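PDB 4ZU5: QdtA from Thermoanaerobacterium thermosaccharolyticum, which belongs to the WxcM-like family of the cupin clan, a two-subunit protein of beta-sheet architecture with thymidine bound in the crystal. Local coordinates for residues A[21-24]-A[28-31]; A[33-38]-A[54-59]; A[69-74]-A[87-92]. One frame throughout, in Å; residues are numbered along the deposited sequence.

The three contacts follow one another along the chain. Interactions 1 and 2 both touch the second subunit; interaction 3 lies inside the subunit, between its two sheets. Interaction 1 and interaction 2 lie about 12 Å apart, centre to centre, and meet where F31 CZ rests 4.0 Å from V59 CG2. Interaction 2 joins interaction 3 through the backbone, Q58 O to I91 N at 2.9 Å, and through a probable hydrogen bond of 2.6 Å between H57 ND1 and Y90 OH. Interaction 2 holds R35 of the thymidine pocket, its side chain about 3 Å from a bound ligand, while the side chain of P22 in interaction 1 comes within about 4 Å of thymidine. In interaction 3, the side chain of I91 is about 13 Å from a bound thymidine.

Interaction 1 of 3, residues A[21-24]-A[28-31]; sequences TPIE and DIPF
D28 swings CG away from its own carbonyl carbon (chi1 -63°), which carries the carboxylate back over the end of the strand at E24, while I29 tucks CG1 between its backbone N and carbonyl carbon and turns CG2 to I23. The carboxylate does the main work. Its OD1 accepts the backbone N-H of E24 through the lone pair facing away from OD2, with E24 N to D28 OD1 at 2.9 Å and a nearly straight 167°. In return D28 N donates to E24 O at 3.0 Å, so both polar backbone atoms of E24 are held by one residue and the turn of three residues between the segments is closed. A water adds a bridge, giving a hydrogen to P22 O at 2.8 Å and a weak one to D28 OD2. Beneath this polar layer, I23 CG2 meets D28 CB and touches I29 CG2, both at 3.9 Å, the two isoleucines crossing at about a right angle. The carboxylate of E24 points elsewhere: its OE2 takes the backbone N-H of Y116 from the second subunit. Strand 18-24 pairs antiparallel with a strand of that subunit, carrying the sheet across the interface, while I23 and I29 both pack inward on L111 of strand 107-112 and, respectively, on I61 and V59 of strand 58-64.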
loop_
_atom_site.group_PDB
_atom_site.type_symbol
_atom_site.label_atom_id
_atom_site.label_comp_id
_atom_site.label_asym_id
_atom_site.label_seq_id
_atom_site.Cartn_x
_atom_site.Cartn_y
_atom_site.Cartn_z
ATOM N N THR A 21 -0.169 -4.103 9.657
ATOM C CA THR A 21 -1.492 -3.500 9.571
ATOM C C THR A 21 -2.222 -3.995 8.326
ATOM O O THR A 21 -1.679 -3.871 7.234
ATOM C CB THR A 21 -1.418 -1.974 9.544
ATOM O OG1 THR A 21 -1.224 -1.469 10.881
ATOM C CG2 THR A 21 -2.804 -1.433 9.030
ATOM N N PRO A 22 -3.434 -4.548 8.497
ATOM C CA PRO A 22 -4.233 -5.039 7.381
ATOM C C PRO A 22 -5.342 -4.029 7.067
ATOM O O PRO A 22 -5.813 -3.342 7.981
ATOM C CB PRO A 22 -4.863 -6.319 7.961
ATOM C CG PRO A 22 -5.098 -5.963 9.414
ATOM C CD PRO A 22 -3.984 -4.994 9.794
ATOM N N ILE A 23 -5.687 -3.924 5.793
ATOM C CA ILE A 23 -6.783 -3.027 5.358
ATOM C C ILE A 23 -7.561 -3.792 4.308
ATOM O O ILE A 23 -7.056 -4.012 3.203
ATOM C CB ILE A 23 -6.301 -1.709 4.767
ATOM C CG1 ILE A 23 -5.378 -0.940 5.715
ATOM C CG2 ILE A 23 -7.487 -0.803 4.422
ATOM C CD1 ILE A 23 -4.780 0.318 5.136
ATOM N N GLU A 24 -8.798 -4.159 4.635
ATOM C CA GLU A 24 -9.695 -4.841 3.702
ATOM C C GLU A 24 -10.755 -3.862 3.161
ATOM O O GLU A 24 -11.281 -3.090 3.934
ATOM C CB GLU A 24 -10.405 -5.998 4.385
ATOM C CG GLU A 24 -9.444 -7.086 4.868
ATOM C CD GLU A 24 -10.140 -8.429 5.049
ATOM O OE1 GLU A 24 -11.310 -8.426 5.486
ATOM O OE2 GLU A 24 -9.559 -9.468 4.653
ATOM N N ASP A 28 -12.237 -2.091 6.581
ATOM C CA ASP A 28 -11.438 -1.138 7.335
ATOM C C ASP A 28 -11.539 0.285 6.775
ATOM O O ASP A 28 -11.194 1.261 7.445
ATOM C CB ASP A 28 -9.993 -1.629 7.348
ATOM C CG ASP A 28 -9.861 -2.965 8.049
ATOM O OD1 ASP A 28 -9.708 -3.994 7.346
ATOM O OD2 ASP A 28 -10.043 -2.988 9.292
ATOM N N ILE A 29 -11.941 0.372 5.506
ATOM C CA ILE A 29 -12.216 1.608 4.807
ATOM C C ILE A 29 -13.546 1.404 4.094
ATOM O O ILE A 29 -13.970 0.269 3.814
ATOM C CB ILE A 29 -11.136 1.956 3.792
ATOM C CG1 ILE A 29 -10.871 0.821 2.793
ATOM C CG2 ILE A 29 -9.823 2.272 4.526
ATOM C CD1 ILE A 29 -9.981 1.175 1.635
ATOM N N PRO A 30 -14.240 2.511 3.850
ATOM C CA PRO A 30 -15.581 2.418 3.346
ATOM C C PRO A 30 -15.746 2.085 1.856
ATOM O O PRO A 30 -16.880 1.806 1.474
ATOM C CB PRO A 30 -16.187 3.788 3.715
ATOM C CG PRO A 30 -14.996 4.704 3.805
ATOM C CD PRO A 30 -13.928 3.848 4.396
ATOM N N PHE A 31 -14.671 1.900 1.073
ATOM C CA PHE A 31 -14.798 1.654 -0.371
ATOM C C PHE A 31 -13.961 0.456 -0.802
ATOM O O PHE A 31 -13.129 0.015 -0.039
ATOM C CB PHE A 31 -14.412 2.925 -1.166
ATOM C CG PHE A 31 -13.049 3.490 -0.847
ATOM C CD1 PHE A 31 -11.915 3.025 -1.469
ATOM C CD2 PHE A 31 -12.912 4.575 0.023
ATOM C CE1 PHE A 31 -10.679 3.587 -1.211
ATOM C CE2 PHE A 31 -11.699 5.136 0.277
ATOM C CZ PHE A 31 -10.568 4.631 -0.300
HETATM O O HOH W 1 -7.200 -2.588 10.308
#

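Interaction 2 of 3, residues A[33-38]-A[54-59]; sequences IKRVYY and KKLHQV
R35 and Y37, on strand 35-40, meet L56 and Q58 without backbone pairing, because strand 107-112 lies between strands 35-40 and 58-64 in the sheet; a classic beta bulge sets K34 and R35 both against A112. The contact is therefore made by side chains reaching across that middle strand. Y37 places its ring in the position between backbone N and carbonyl carbon (chi1 63°), and this brings the hydroxyl to Q58. There Q58 NE2 donates to Y37 OH at 3.3 Å, a long and bent bond (141°) whose acceptor sits 29° out of the amide plane; NE2 lies at the edge of the ring. Farther along, L56 CD2 comes obliquely to the guanidinium, 3.8 Å from R35 NH1, with CD1 4.0 Å from the same nitrogen. The two side chains cross at about a right angle. R35 NH1 also donates to E114 O, which helps fix the guanidinium of this thymidine-pocket residue. Since R97 NH1 is bonded to Q58 OE1, the amide's rotation is set, with NE2 turned to Y37, and the arginine's charge would probably polarise that amide and make its N-H a somewhat better donor.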
loop_
_atom_site.group_PDB
_atom_site.type_symbol
_atom_site.label_atom_id
_atom_site.label_comp_id
_atom_site.label_asym_id
_atom_site.label_seq_id
_atom_site.Cartn_x
_atom_site.Cartn_y
_atom_site.Cartn_z
ATOM N N ILE A 33 -10.962 -1.101 -2.988
ATOM C CA ILE A 33 -9.705 -0.593 -3.511
ATOM C C ILE A 33 -9.566 -0.985 -4.997
ATOM O O ILE A 33 -9.330 -2.165 -5.331
ATOM C CB ILE A 33 -8.528 -1.177 -2.714
ATOM C CG1 ILE A 33 -8.719 -0.989 -1.198
ATOM C CG2 ILE A 33 -7.217 -0.599 -3.203
ATOM C CD1 ILE A 33 -7.800 -1.832 -0.348
ATOM N N LYS A 34 -9.705 -0.003 -5.878
ATOM C CA LYS A 34 -9.536 -0.243 -7.318
ATOM C C LYS A 34 -8.091 0.043 -7.707
ATOM O O LYS A 34 -7.605 -0.441 -8.729
ATOM C CB LYS A 34 -10.496 0.596 -8.174
ATOM C CG LYS A 34 -11.968 0.392 -7.839
ATOM C CD LYS A 34 -12.621 -0.575 -8.807
ATOM C CE LYS A 34 -14.141 -0.385 -8.856
ATOM N NZ LYS A 34 -14.753 -0.858 -7.575
ATOM N N ARG A 35 -7.407 0.857 -6.900
ATOM C CA ARG A 35 -6.092 1.349 -7.250
ATOM C C ARG A 35 -5.276 1.715 -6.022
ATOM O O ARG A 35 -5.840 2.208 -5.075
ATOM C CB ARG A 35 -6.235 2.620 -8.062
ATOM C CG ARG A 35 -4.891 3.321 -8.239
ATOM C CD ARG A 35 -4.973 4.409 -9.295
ATOM N NE ARG A 35 -6.211 5.167 -9.156
ATOM C CZ ARG A 35 -6.226 6.492 -9.086
ATOM N NH1 ARG A 35 -7.394 7.146 -8.997
ATOM N NH2 ARG A 35 -5.062 7.140 -9.201
ATOM N N VAL A 36 -3.974 1.460 -6.052
ATOM C CA VAL A 36 -3.088 1.980 -5.032
ATOM C C VAL A 36 -1.946 2.661 -5.752
ATOM O O VAL A 36 -1.667 2.407 -6.931
ATOM C CB VAL A 36 -2.538 0.959 -4.037
ATOM C CG1 VAL A 36 -3.579 0.098 -3.338
ATOM C CG2 VAL A 36 -1.506 0.101 -4.697
ATOM N N TYR A 37 -1.385 3.657 -5.086
ATOM C CA TYR A 37 -0.119 4.176 -5.502
ATOM C C TYR A 37 0.692 4.644 -4.348
ATOM O O TYR A 37 0.181 4.870 -3.259
ATOM C CB TYR A 37 -0.288 5.265 -6.564
ATOM C CG TYR A 37 -1.030 6.511 -6.151
ATOM C CD1 TYR A 37 -0.361 7.563 -5.612
ATOM C CD2 TYR A 37 -2.403 6.634 -6.312
ATOM C CE1 TYR A 37 -1.005 8.724 -5.242
ATOM C CE2 TYR A 37 -3.067 7.802 -5.954
ATOM C CZ TYR A 37 -2.339 8.857 -5.449
ATOM O OH TYR A 37 -2.949 10.008 -5.055
ATOM N N TYR A 38 1.997 4.743 -4.553
ATOM C CA TYR A 38 2.825 5.163 -3.439
ATOM C C TYR A 38 3.937 6.111 -3.900
ATOM O O TYR A 38 4.428 5.986 -5.063
ATOM C CB TYR A 38 3.438 3.949 -2.714
ATOM C CG TYR A 38 3.770 2.783 -3.604
ATOM C CD1 TYR A 38 5.033 2.657 -4.160
ATOM C CD2 TYR A 38 2.865 1.722 -3.789
ATOM C CE1 TYR A 38 5.360 1.595 -4.986
ATOM C CE2 TYR A 38 3.208 0.635 -4.588
ATOM C CZ TYR A 38 4.463 0.590 -5.192
ATOM O OH TYR A 38 4.889 -0.478 -5.961
ATOM N N LYS A 54 -13.637 15.306 -8.010
ATOM C CA LYS A 54 -15.090 15.371 -7.782
ATOM C C LYS A 54 -15.703 14.059 -7.276
ATOM O O LYS A 54 -16.704 14.066 -6.567
ATOM C CB LYS A 54 -15.857 15.780 -9.049
ATOM C CG LYS A 54 -15.395 17.046 -9.772
ATOM C CD LYS A 54 -14.380 16.790 -10.908
ATOM C CE LYS A 54 -14.973 16.661 -12.315
ATOM N NZ LYS A 54 -15.267 18.003 -12.908
ATOM N N LYS A 55 -15.165 12.916 -7.673
ATOM C CA LYS A 55 -15.875 11.649 -7.405
ATOM C C LYS A 55 -15.032 10.604 -6.630
ATOM O O LYS A 55 -15.541 9.613 -6.147
ATOM C CB LYS A 55 -16.316 11.042 -8.746
ATOM C CG LYS A 55 -17.544 11.761 -9.312
ATOM C CD LYS A 55 -17.686 11.732 -10.826
ATOM C CE LYS A 55 -17.004 10.523 -11.450
ATOM N NZ LYS A 55 -17.471 10.300 -12.854
ATOM N N LEU A 56 -13.743 10.802 -6.589
ATOM C CA LEU A 56 -12.799 9.872 -6.017
ATOM C C LEU A 56 -12.761 9.964 -4.480
ATOM O O LEU A 56 -12.796 11.048 -3.916
ATOM C CB LEU A 56 -11.427 10.195 -6.589
ATOM C CG LEU A 56 -10.297 9.249 -6.204
ATOM C CD1 LEU A 56 -10.591 7.857 -6.757
ATOM C CD2 LEU A 56 -8.936 9.709 -6.685
ATOM N N HIS A 57 -12.574 8.813 -3.824
ATOM C CA HIS A 57 -12.404 8.754 -2.377
ATOM C C HIS A 57 -11.052 8.075 -2.237
ATOM O O HIS A 57 -10.715 7.207 -3.039
ATOM C CB HIS A 57 -13.545 7.965 -1.709
ATOM C CG HIS A 57 -14.894 8.602 -1.847
ATOM N ND1 HIS A 57 -15.517 9.301 -0.834
ATOM C CD2 HIS A 57 -15.772 8.582 -2.876
ATOM C CE1 HIS A 57 -16.672 9.781 -1.275
ATOM N NE2 HIS A 57 -16.838 9.368 -2.519
ATOM N N GLN A 58 -10.255 8.550 -1.285
ATOM C CA GLN A 58 -8.900 8.096 -1.081
ATOM C C GLN A 58 -8.637 8.001 0.398
ATOM O O GLN A 58 -9.260 8.725 1.193
ATOM C CB GLN A 58 -7.971 9.195 -1.601
ATOM C CG GLN A 58 -7.970 9.329 -3.103
ATOM C CD GLN A 58 -6.772 10.162 -3.564
ATOM O OE1 GLN A 58 -6.355 11.108 -2.905
ATOM N NE2 GLN A 58 -6.187 9.766 -4.669
ATOM N N VAL A 59 -7.659 7.178 0.748
ATOM C CA VAL A 59 -7.072 7.143 2.068
ATOM C C VAL A 59 -5.577 7.228 1.903
ATOM O O VAL A 59 -4.986 6.436 1.211
ATOM C CB VAL A 59 -7.481 5.866 2.795
ATOM C CG1 VAL A 59 -6.733 5.657 4.096
ATOM C CG2 VAL A 59 -8.986 5.913 3.097
#

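Interaction 3 of 3, residues A[69-74]-A[87-92]; sequences IRLKIP and VGLYIG
L71 can be followed outward toward L89 and I91, the two residues it meets on the facing strand. Its CB points across to that strand but makes no close touch there, and CG, turned away from the carbonyl carbon (chi1 -52°), serves to carry the fork forward. The two methyls then part company. CD1 comes tip to tip with L89 CD2 at 4.2 Å, a loose approach, while CD2 reaches I91 CD1 at 3.8 Å, the two chains passing at a slant. L89 in turn uses that same CD2 against I69: with its CG opposite its own backbone N (chi1 178°), the methyl slips alongside the isoleucine, 3.9 Å from I69 CG1 and 4.0 Å from both I69 CB and CG2. One methyl of L89 therefore bears on two residues of strand 67-73, and I91 fills in beside it. Everything here is aliphatic: the backbones stand too far apart to pair, and the axes of segments 69-73 and 87-91 come to 10.8 Å, with 24° between their directions. This is two sheets packed face to face, as in the cupin fold. On one side strand 67-73 lies between strands 76-82 and 96-100, where I69 also touches L82 and M99, and L71 touches I80. On the other, strand 87-91 runs between strands 5-9 and 58-64, with V5 of strand 5-9 packing against both L71 and L89. Helix 125-136 lies by the C-terminal end of strand 67-73, where I73 touches Y128.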
loop_
_atom_site.group_PDB
_atom_site.type_symbol
_atom_site.label_atom_id
_atom_site.label_comp_id
_atom_site.label_asym_id
_atom_site.label_seq_id
_atom_site.Cartn_x
_atom_site.Cartn_y
_atom_site.Cartn_z
ATOM N N ILE A 69 0.293 16.913 5.248
ATOM C CA ILE A 69 -0.717 17.041 4.238
ATOM C C ILE A 69 -1.458 18.329 4.518
ATOM O O ILE A 69 -2.039 18.488 5.598
ATOM C CB ILE A 69 -1.794 15.930 4.282
ATOM C CG1 ILE A 69 -1.202 14.544 4.421
ATOM C CG2 ILE A 69 -2.700 16.066 3.079
ATOM C CD1 ILE A 69 -0.096 14.229 3.448
ATOM N N ARG A 70 -1.404 19.238 3.559
ATOM C CA ARG A 70 -2.178 20.484 3.649
ATOM C C ARG A 70 -3.498 20.246 2.941
ATOM O O ARG A 70 -3.526 19.993 1.750
ATOM C CB ARG A 70 -1.408 21.648 3.005
ATOM C CG ARG A 70 -2.187 22.946 2.803
ATOM C CD ARG A 70 -1.340 24.078 2.162
ATOM N NE ARG A 70 -0.126 24.378 2.920
ATOM C CZ ARG A 70 1.113 24.069 2.548
ATOM N NH1 ARG A 70 1.371 23.447 1.410
ATOM N NH2 ARG A 70 2.109 24.332 3.356
ATOM N N LEU A 71 -4.590 20.319 3.699
ATOM C CA LEU A 71 -5.921 20.137 3.200
ATOM C C LEU A 71 -6.607 21.489 3.182
ATOM O O LEU A 71 -6.546 22.248 4.154
ATOM C CB LEU A 71 -6.738 19.218 4.114
ATOM C CG LEU A 71 -6.030 17.900 4.413
ATOM C CD1 LEU A 71 -6.603 17.240 5.662
ATOM C CD2 LEU A 71 -6.185 17.025 3.203
ATOM N N LYS A 72 -7.326 21.751 2.105
ATOM C CA LYS A 72 -8.113 22.956 2.096
ATOM C C LYS A 72 -9.387 22.906 1.288
ATOM O O LYS A 72 -9.509 22.224 0.275
ATOM C CB LYS A 72 -7.205 24.124 1.710
ATOM C CG LYS A 72 -7.458 24.801 0.393
ATOM C CD LYS A 72 -6.134 25.413 -0.039
ATOM C CE LYS A 72 -6.106 26.922 0.161
ATOM N NZ LYS A 72 -4.810 27.371 -0.417
ATOM N N ILE A 73 -10.372 23.638 1.791
ATOM C CA ILE A 73 -11.582 23.899 1.087
ATOM C C ILE A 73 -11.748 25.414 1.257
ATOM O O ILE A 73 -11.013 26.046 2.021
ATOM C CB ILE A 73 -12.776 23.140 1.721
ATOM C CG1 ILE A 73 -13.027 23.545 3.186
ATOM C CG2 ILE A 73 -12.481 21.653 1.723
ATOM C CD1 ILE A 73 -14.219 22.855 3.843
ATOM N N PRO A 74 -12.779 25.967 0.643
ATOM C CA PRO A 74 -12.897 27.415 0.748
ATOM C C PRO A 74 -12.980 27.865 2.205
ATOM O O PRO A 74 -13.702 27.274 3.018
ATOM C CB PRO A 74 -14.173 27.705 -0.038
ATOM C CG PRO A 74 -14.188 26.621 -1.064
ATOM C CD PRO A 74 -13.768 25.406 -0.285
ATOM N N VAL A 87 -2.625 4.632 11.001
ATOM C CA VAL A 87 -3.597 5.733 10.858
ATOM C C VAL A 87 -3.687 6.173 9.398
ATOM O O VAL A 87 -2.683 6.484 8.752
ATOM C CB VAL A 87 -3.220 6.935 11.730
ATOM C CG1 VAL A 87 -4.068 8.161 11.440
ATOM C CG2 VAL A 87 -3.327 6.541 13.198
ATOM N N GLY A 88 -4.902 6.184 8.861
ATOM C CA GLY A 88 -5.128 6.664 7.504
ATOM C C GLY A 88 -5.882 7.982 7.492
ATOM O O GLY A 88 -6.741 8.224 8.368
ATOM N N LEU A 89 -5.622 8.766 6.457
ATOM C CA LEU A 89 -6.325 10.033 6.241
ATOM C C LEU A 89 -7.256 9.823 5.068
ATOM O O LEU A 89 -6.844 9.742 3.908
ATOM C CB LEU A 89 -5.341 11.182 6.007
ATOM C CG LEU A 89 -5.956 12.558 5.727
ATOM C CD1 LEU A 89 -6.572 13.051 7.007
ATOM C CD2 LEU A 89 -4.848 13.482 5.271
ATOM N N TYR A 90 -8.539 9.780 5.389
ATOM C CA TYR A 90 -9.582 9.720 4.368
ATOM C C TYR A 90 -9.836 11.095 3.846
ATOM O O TYR A 90 -10.046 12.050 4.610
ATOM C CB TYR A 90 -10.888 9.235 4.986
ATOM C CG TYR A 90 -12.111 9.401 4.100
ATOM C CD1 TYR A 90 -12.291 8.644 2.960
ATOM C CD2 TYR A 90 -13.035 10.387 4.349
ATOM C CE1 TYR A 90 -13.355 8.900 2.095
ATOM C CE2 TYR A 90 -14.105 10.627 3.508
ATOM C CZ TYR A 90 -14.286 9.857 2.389
ATOM O OH TYR A 90 -15.400 10.137 1.581
ATOM N N ILE A 91 -9.871 11.180 2.529
ATOM C CA ILE A 91 -10.168 12.432 1.859
ATOM C C ILE A 91 -11.213 12.193 0.810
ATOM O O ILE A 91 -10.968 11.536 -0.170
ATOM C CB ILE A 91 -8.933 13.065 1.168
ATOM C CG1 ILE A 91 -7.817 13.276 2.177
ATOM C CG2 ILE A 91 -9.309 14.394 0.511
ATOM C CD1 ILE A 91 -6.484 13.665 1.558
ATOM N N GLY A 92 -12.361 12.814 1.000
ATOM C CA GLY A 92 -13.435 12.770 0.060
ATOM C C GLY A 92 -13.405 13.824 -1.032
ATOM O O GLY A 92 -12.381 14.424 -1.268
#